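Local structure of guanosine 5'-monophosphate Reductase (Trypanosoma brucei brucei, 6LK4) at residues Arg93-Leu98 and Gly227-Gly232; Thr191-Ile196 and Leu204-Leu209. The protein probably catalyses the irreversible NADPH-dependent deamination of GMP to IMP, and is regulated allosterically, with changes of oligomeric state, through its cystathionine-beta-synthase domain. One frame throughout, in Å; residues are numbered along the deposited sequence.

Contact 1 of 2, residues Arg93-Leu98 and Gly227-Gly232. With GTP (guanosine-5'-triphosphate), chain B.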
# COMPACT_ATOMS: atom_id res chain seq x y z
N ARG A 93 46.90 17.60 -8.46
CA ARG A 93 47.87 16.52 -8.36
C ARG A 93 47.46 15.30 -9.16
O ARG A 93 48.25 14.36 -9.28
CB ARG A 93 48.05 16.15 -6.89
CG ARG A 93 49.42 15.63 -6.53
CD ARG A 93 50.51 16.64 -6.78
NE ARG A 93 51.80 15.97 -6.81
CZ ARG A 93 52.82 16.25 -6.00
NH1 ARG A 93 52.72 17.21 -5.10
NH2 ARG A 93 53.94 15.56 -6.09
N ALA A 94 46.25 15.30 -9.73
CA ALA A 94 45.72 14.08 -10.32
C ALA A 94 46.50 13.66 -11.56
O ALA A 94 46.82 12.48 -11.74
CB ALA A 94 44.24 14.27 -10.64
N GLN A 95 46.79 14.62 -12.44
CA GLN A 95 47.68 14.40 -13.56
C GLN A 95 48.42 15.69 -13.89
O GLN A 95 48.04 16.78 -13.44
CB GLN A 95 46.91 13.88 -14.78
CG GLN A 95 45.72 14.70 -15.12
CD GLN A 95 45.13 14.30 -16.45
OE1 GLN A 95 44.24 13.45 -16.51
NE2 GLN A 95 45.64 14.90 -17.53
N SER A 96 49.48 15.57 -14.67
CA SER A 96 50.24 16.74 -15.09
C SER A 96 51.13 16.32 -16.24
O SER A 96 51.18 15.14 -16.62
CB SER A 96 51.08 17.30 -13.94
OG SER A 96 51.84 18.42 -14.37
N PHE A 97 51.84 17.27 -16.82
CA PHE A 97 52.93 16.91 -17.71
C PHE A 97 54.24 16.83 -16.92
O PHE A 97 54.79 15.75 -16.71
CB PHE A 97 53.03 17.88 -18.88
CG PHE A 97 54.07 17.49 -19.86
CD1 PHE A 97 54.02 16.24 -20.47
CD2 PHE A 97 55.14 18.32 -20.13
CE1 PHE A 97 54.99 15.84 -21.37
CE2 PHE A 97 56.12 17.93 -21.02
CZ PHE A 97 56.04 16.69 -21.65
N LEU A 98 54.73 17.97 -16.46
CA LEU A 98 55.85 17.99 -15.53
C LEU A 98 55.30 18.00 -14.11
O LEU A 98 54.64 18.95 -13.70
CB LEU A 98 56.73 19.21 -15.75
CG LEU A 98 57.27 19.41 -17.16
CD1 LEU A 98 58.32 20.48 -17.16
CD2 LEU A 98 57.84 18.12 -17.66
N GLY A 227 49.13 21.03 -18.02
CA GLY A 227 48.62 19.69 -18.19
C GLY A 227 47.79 19.19 -17.04
O GLY A 227 47.37 18.03 -17.04
N ARG A 228 47.53 20.03 -16.06
CA ARG A 228 46.74 19.60 -14.94
C ARG A 228 45.26 19.78 -15.22
O ARG A 228 44.87 20.55 -16.06
CB ARG A 228 47.14 20.36 -13.68
CG ARG A 228 48.63 20.40 -13.42
CD ARG A 228 48.97 21.19 -12.17
NE ARG A 228 48.52 22.56 -12.24
CZ ARG A 228 48.76 23.47 -11.32
NH1 ARG A 228 49.46 23.16 -10.26
NH2 ARG A 228 48.32 24.68 -11.45
N LEU A 229 44.42 19.05 -14.51
CA LEU A 229 42.98 19.17 -14.69
C LEU A 229 42.49 20.55 -14.26
O LEU A 229 42.92 21.09 -13.23
CB LEU A 229 42.28 18.09 -13.89
CG LEU A 229 42.60 16.67 -14.35
CD1 LEU A 229 41.94 15.70 -13.38
CD2 LEU A 229 42.14 16.40 -15.79
N LEU A 230 41.63 21.15 -15.09
CA LEU A 230 40.94 22.39 -14.73
C LEU A 230 40.02 22.19 -13.53
O LEU A 230 39.29 21.19 -13.46
CB LEU A 230 40.08 22.86 -15.90
CG LEU A 230 40.66 23.56 -17.12
CD1 LEU A 230 39.53 24.24 -17.87
CD2 LEU A 230 41.68 24.54 -16.68
N VAL A 231 39.99 23.16 -12.63
CA VAL A 231 39.06 23.14 -11.50
C VAL A 231 38.75 24.57 -11.07
O VAL A 231 39.59 25.46 -11.18
CB VAL A 231 39.63 22.31 -10.32
CG1 VAL A 231 40.77 23.05 -9.65
CG2 VAL A 231 38.55 22.01 -9.30
N GLY A 232 37.53 24.78 -10.58
CA GLY A 232 37.13 26.05 -10.01
C GLY A 232 36.66 25.87 -8.57
O GLY A 232 36.43 24.75 -8.11
O3B GTP B . 46.53 5.14 -11.36
PB GTP B . 47.42 5.85 -12.50
O1B GTP B . 46.64 6.96 -13.16
O2B GTP B . 47.88 4.83 -13.52
O3A GTP B . 48.67 6.42 -11.65
PA GTP B . 50.14 5.76 -11.60
O1A GTP B . 50.37 4.69 -12.64
O2A GTP B . 50.38 5.28 -10.20
O5' GTP B . 51.11 6.99 -11.95
C5' GTP B . 51.19 8.12 -11.11
C4' GTP B . 50.18 9.19 -11.49
O4' GTP B . 50.06 10.04 -10.36
C3' GTP B . 50.58 10.09 -12.65
O3' GTP B . 49.42 10.47 -13.35
C2' GTP B . 51.18 11.30 -11.98
O2' GTP B . 51.04 12.51 -12.70
C1' GTP B . 50.41 11.36 -10.67
N9 GTP B . 51.33 11.90 -9.68
C8 GTP B . 51.14 13.03 -8.95
N7 GTP B . 52.22 13.21 -8.16
C5 GTP B . 53.10 12.21 -8.40
C6 GTP B . 54.34 11.92 -7.87
O6 GTP B . 54.81 12.68 -7.01
N1 GTP B . 55.03 10.80 -8.29
C2 GTP B . 54.47 9.97 -9.24
N2 GTP B . 55.12 8.88 -9.67
N3 GTP B . 53.22 10.26 -9.76
C4 GTP B . 52.55 11.37 -9.35
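Gln95 and Leu229 meet at about a right angle where the chain leaves the TIM barrel for the inserted pair of CBS motifs and where it returns. The two connecting segments run past each other here without a hydrogen bond between them. From CB, a chi1 of 51° sets Gln95 CG between the backbone N and the carbonyl carbon, and the chain is extended beyond it. Gln95 CG rests 3.8 Å from Leu229 CG, Gln95 CD is 3.7 Å from Leu229 CD2, and OE1 approaches that same methyl. At the tip, Gln95 NE2 is 3.6 Å from Gly227 O; beyond the two segments, the side chain also touches Asp211 and Lys214. The other methyl of Leu229, CD1, packs 3.9 Å from Ala94 CB. The backbone adds a CA-H...O contact, with Arg228 CA 3.4 Å from Gln95 O, while the guanidinium of Arg228 turns to Asp224 in a salt bridge. Before this crossing, Arg93, its chain bent at chi2 (62°), brings its guanidinium edge to the GTP base. Arg93 NE donates to N7 of GTP at 3.1 Å, and Arg93 NH2 donates to O6 of GTP at 3.1 Å, a two-pronged grip on the Hoogsteen edge of guanine.

Contact 2 of 2, residues Thr191-Ile196 and Leu204-Leu209. With GTP (guanosine-5'-triphosphate), chain B.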
# COMPACT_ATOMS: atom_id res chain seq x y z
N THR A 191 61.11 2.61 -20.69
CA THR A 191 60.84 3.01 -19.32
C THR A 191 59.48 3.69 -19.20
O THR A 191 58.87 4.11 -20.19
CB THR A 191 61.95 3.95 -18.83
OG1 THR A 191 61.62 4.46 -17.53
CG2 THR A 191 62.11 5.11 -19.80
N ALA A 192 59.01 3.80 -17.96
CA ALA A 192 57.73 4.43 -17.68
C ALA A 192 57.85 5.67 -16.81
O ALA A 192 56.83 6.28 -16.50
CB ALA A 192 56.78 3.44 -17.01
N ASN A 193 59.06 6.05 -16.42
CA ASN A 193 59.29 7.27 -15.67
C ASN A 193 60.59 7.90 -16.14
O ASN A 193 61.62 7.24 -16.19
CB ASN A 193 59.36 7.01 -14.16
CG ASN A 193 58.03 6.59 -13.58
OD1 ASN A 193 57.14 7.41 -13.32
ND2 ASN A 193 57.89 5.29 -13.35
N VAL A 194 60.52 9.18 -16.51
CA VAL A 194 61.69 9.96 -16.88
C VAL A 194 61.80 11.13 -15.92
O VAL A 194 61.00 12.07 -15.99
CB VAL A 194 61.61 10.46 -18.33
CG1 VAL A 194 62.77 11.40 -18.61
CG2 VAL A 194 61.62 9.29 -19.29
N PRO A 195 62.76 11.12 -15.01
CA PRO A 195 63.02 12.31 -14.19
C PRO A 195 63.74 13.38 -14.99
O PRO A 195 64.51 13.09 -15.91
CB PRO A 195 63.92 11.78 -13.06
CG PRO A 195 63.83 10.30 -13.15
CD PRO A 195 63.56 9.97 -14.57
N ILE A 196 63.46 14.62 -14.64
CA ILE A 196 64.22 15.76 -15.11
C ILE A 196 65.09 16.22 -13.95
O ILE A 196 64.57 16.51 -12.86
CB ILE A 196 63.32 16.91 -15.61
CG1 ILE A 196 62.08 16.36 -16.30
CG2 ILE A 196 64.11 17.83 -16.55
CD1 ILE A 196 62.33 15.79 -17.63
N LEU A 204 64.43 17.79 -10.35
CA LEU A 204 63.55 18.93 -10.59
C LEU A 204 62.12 18.53 -10.92
O LEU A 204 61.18 19.07 -10.35
CB LEU A 204 64.10 19.82 -11.71
CG LEU A 204 65.56 20.22 -11.54
CD1 LEU A 204 66.11 20.64 -12.88
CD2 LEU A 204 65.73 21.34 -10.50
N TYR A 205 61.91 17.59 -11.84
CA TYR A 205 60.57 17.20 -12.23
C TYR A 205 60.54 15.71 -12.51
O TYR A 205 61.57 15.03 -12.57
CB TYR A 205 60.07 17.93 -13.49
CG TYR A 205 60.12 19.43 -13.41
CD1 TYR A 205 59.08 20.15 -12.86
CD2 TYR A 205 61.21 20.13 -13.93
CE1 TYR A 205 59.11 21.53 -12.81
CE2 TYR A 205 61.25 21.51 -13.89
CZ TYR A 205 60.20 22.21 -13.32
OH TYR A 205 60.25 23.58 -13.26
N LEU A 206 59.32 15.21 -12.73
CA LEU A 206 59.08 13.83 -13.14
C LEU A 206 58.06 13.84 -14.27
O LEU A 206 57.04 14.54 -14.18
CB LEU A 206 58.58 12.96 -11.97
CG LEU A 206 58.22 11.52 -12.38
CD1 LEU A 206 59.43 10.83 -13.02
CD2 LEU A 206 57.66 10.68 -11.23
N VAL A 207 58.33 13.08 -15.32
CA VAL A 207 57.35 12.82 -16.36
C VAL A 207 57.08 11.32 -16.36
O VAL A 207 58.01 10.52 -16.36
CB VAL A 207 57.85 13.30 -17.73
CG1 VAL A 207 56.73 13.26 -18.76
CG2 VAL A 207 58.41 14.71 -17.60
N THR A 208 55.80 10.95 -16.31
CA THR A 208 55.41 9.56 -16.19
C THR A 208 54.74 9.11 -17.47
O THR A 208 54.03 9.88 -18.11
CB THR A 208 54.44 9.30 -15.01
OG1 THR A 208 53.11 9.72 -15.36
CG2 THR A 208 54.89 10.02 -13.77
N LEU A 209 54.93 7.83 -17.80
CA LEU A 209 54.25 7.24 -18.94
C LEU A 209 52.74 7.36 -18.78
O LEU A 209 52.01 7.60 -19.75
CB LEU A 209 54.67 5.78 -19.12
CG LEU A 209 53.86 5.05 -20.19
CD1 LEU A 209 54.23 5.57 -21.57
CD2 LEU A 209 54.08 3.57 -20.13
O3B GTP B . 46.53 5.14 -11.36
PB GTP B . 47.42 5.85 -12.50
O1B GTP B . 46.64 6.96 -13.16
O2B GTP B . 47.88 4.83 -13.52
O3A GTP B . 48.67 6.42 -11.65
PA GTP B . 50.14 5.76 -11.60
O1A GTP B . 50.37 4.69 -12.64
O2A GTP B . 50.38 5.28 -10.20
O5' GTP B . 51.11 6.99 -11.95
C5' GTP B . 51.19 8.12 -11.11
C4' GTP B . 50.18 9.19 -11.49
O4' GTP B . 50.06 10.04 -10.36
C3' GTP B . 50.58 10.09 -12.65
O3' GTP B . 49.42 10.47 -13.35
C2' GTP B . 51.18 11.30 -11.98
O2' GTP B . 51.04 12.51 -12.70
C1' GTP B . 50.41 11.36 -10.67
N9 GTP B . 51.33 11.90 -9.68
C8 GTP B . 51.14 13.03 -8.95
N7 GTP B . 52.22 13.21 -8.16
C5 GTP B . 53.10 12.21 -8.40
C6 GTP B . 54.34 11.92 -7.87
O6 GTP B . 54.81 12.68 -7.01
N1 GTP B . 55.03 10.80 -8.29
C2 GTP B . 54.47 9.97 -9.24
N2 GTP B . 55.12 8.88 -9.67
N3 GTP B . 53.22 10.26 -9.76
C4 GTP B . 52.55 11.37 -9.35
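Ile196 and Tyr205 face one another across an antiparallel beta hairpin of the second CBS motif, their side chains meeting at a slant. CG1 of Ile196 lies beside its own backbone N and comes 3.8 Å from Tyr205 CB, while Ile196 CB sits near the plane of the tyrosine ring, at its edge. The far end of Ile196 reaches diagonally across to the partner strand, with CD1 4.1 Å from Val207 CG2. Beneath them the pairing carries a classic beta bulge: Leu204 and Tyr205 both oppose Ile196, whose O accepts the N-H of each. The Leu204 N to Ile196 O bond, 2.8 Å long, arrives in the carbonyl plane, whereas Tyr205 N comes in tilted 19° from it.

The other face bears Asn193, Pro195, Leu206 and Thr208 and belongs partly to the nucleotide. Asn193 and Thr208 lie side by side and point the same way, with Asn193 OD1 3.5 Å from Thr208 CG2. With CG anti to the backbone N (chi1 176°), Leu206 forks so that CD1 lies 3.6 Å from Val194 O and CD2 touches N2 of GTP at 3.5 Å. Thr208 is the N-cap of helix 209-216, its OG1 accepting from Asp211 N; the same OG1 lies 3.7 Å from C3' of GTP.

The hairpin thus runs directly into helix 209-216. Val194 and Val207 pack on Val182 of helix 179-189, and Asn193 and Pro195 touch strand 141-145. Strand 203-208 lies between 193-197 and the short strand 99-100, with Leu206 paired through its backbone to Ile99; at the end away from the turn, Ala192 packs on His148 and Leu209 on Leu152 of the second subunit.

How the contacts relate
Contact 2 is nested along the chain inside the loop closed by contact 1, and their centres lie 16 Å apart. The two join directly: Leu98 CD2 packs 3.5 Å from Val207 CG2, and Leu98 CB lies 3.8 Å from Tyr205 CD1, so the outgoing linker rests against the hairpin. Both border the same GTP, contact 1 at N7 and O6 of the base, contact 2 at its N2 and at the ribose. Asp211, which hydrogen-bonds to GTP, is met from both contacts: its side chain is touched by Gln95 and its backbone N is held by Thr208 OG1. Contact 1 thus places the GTP pocket beside the segments that join the barrel to the CBS motifs.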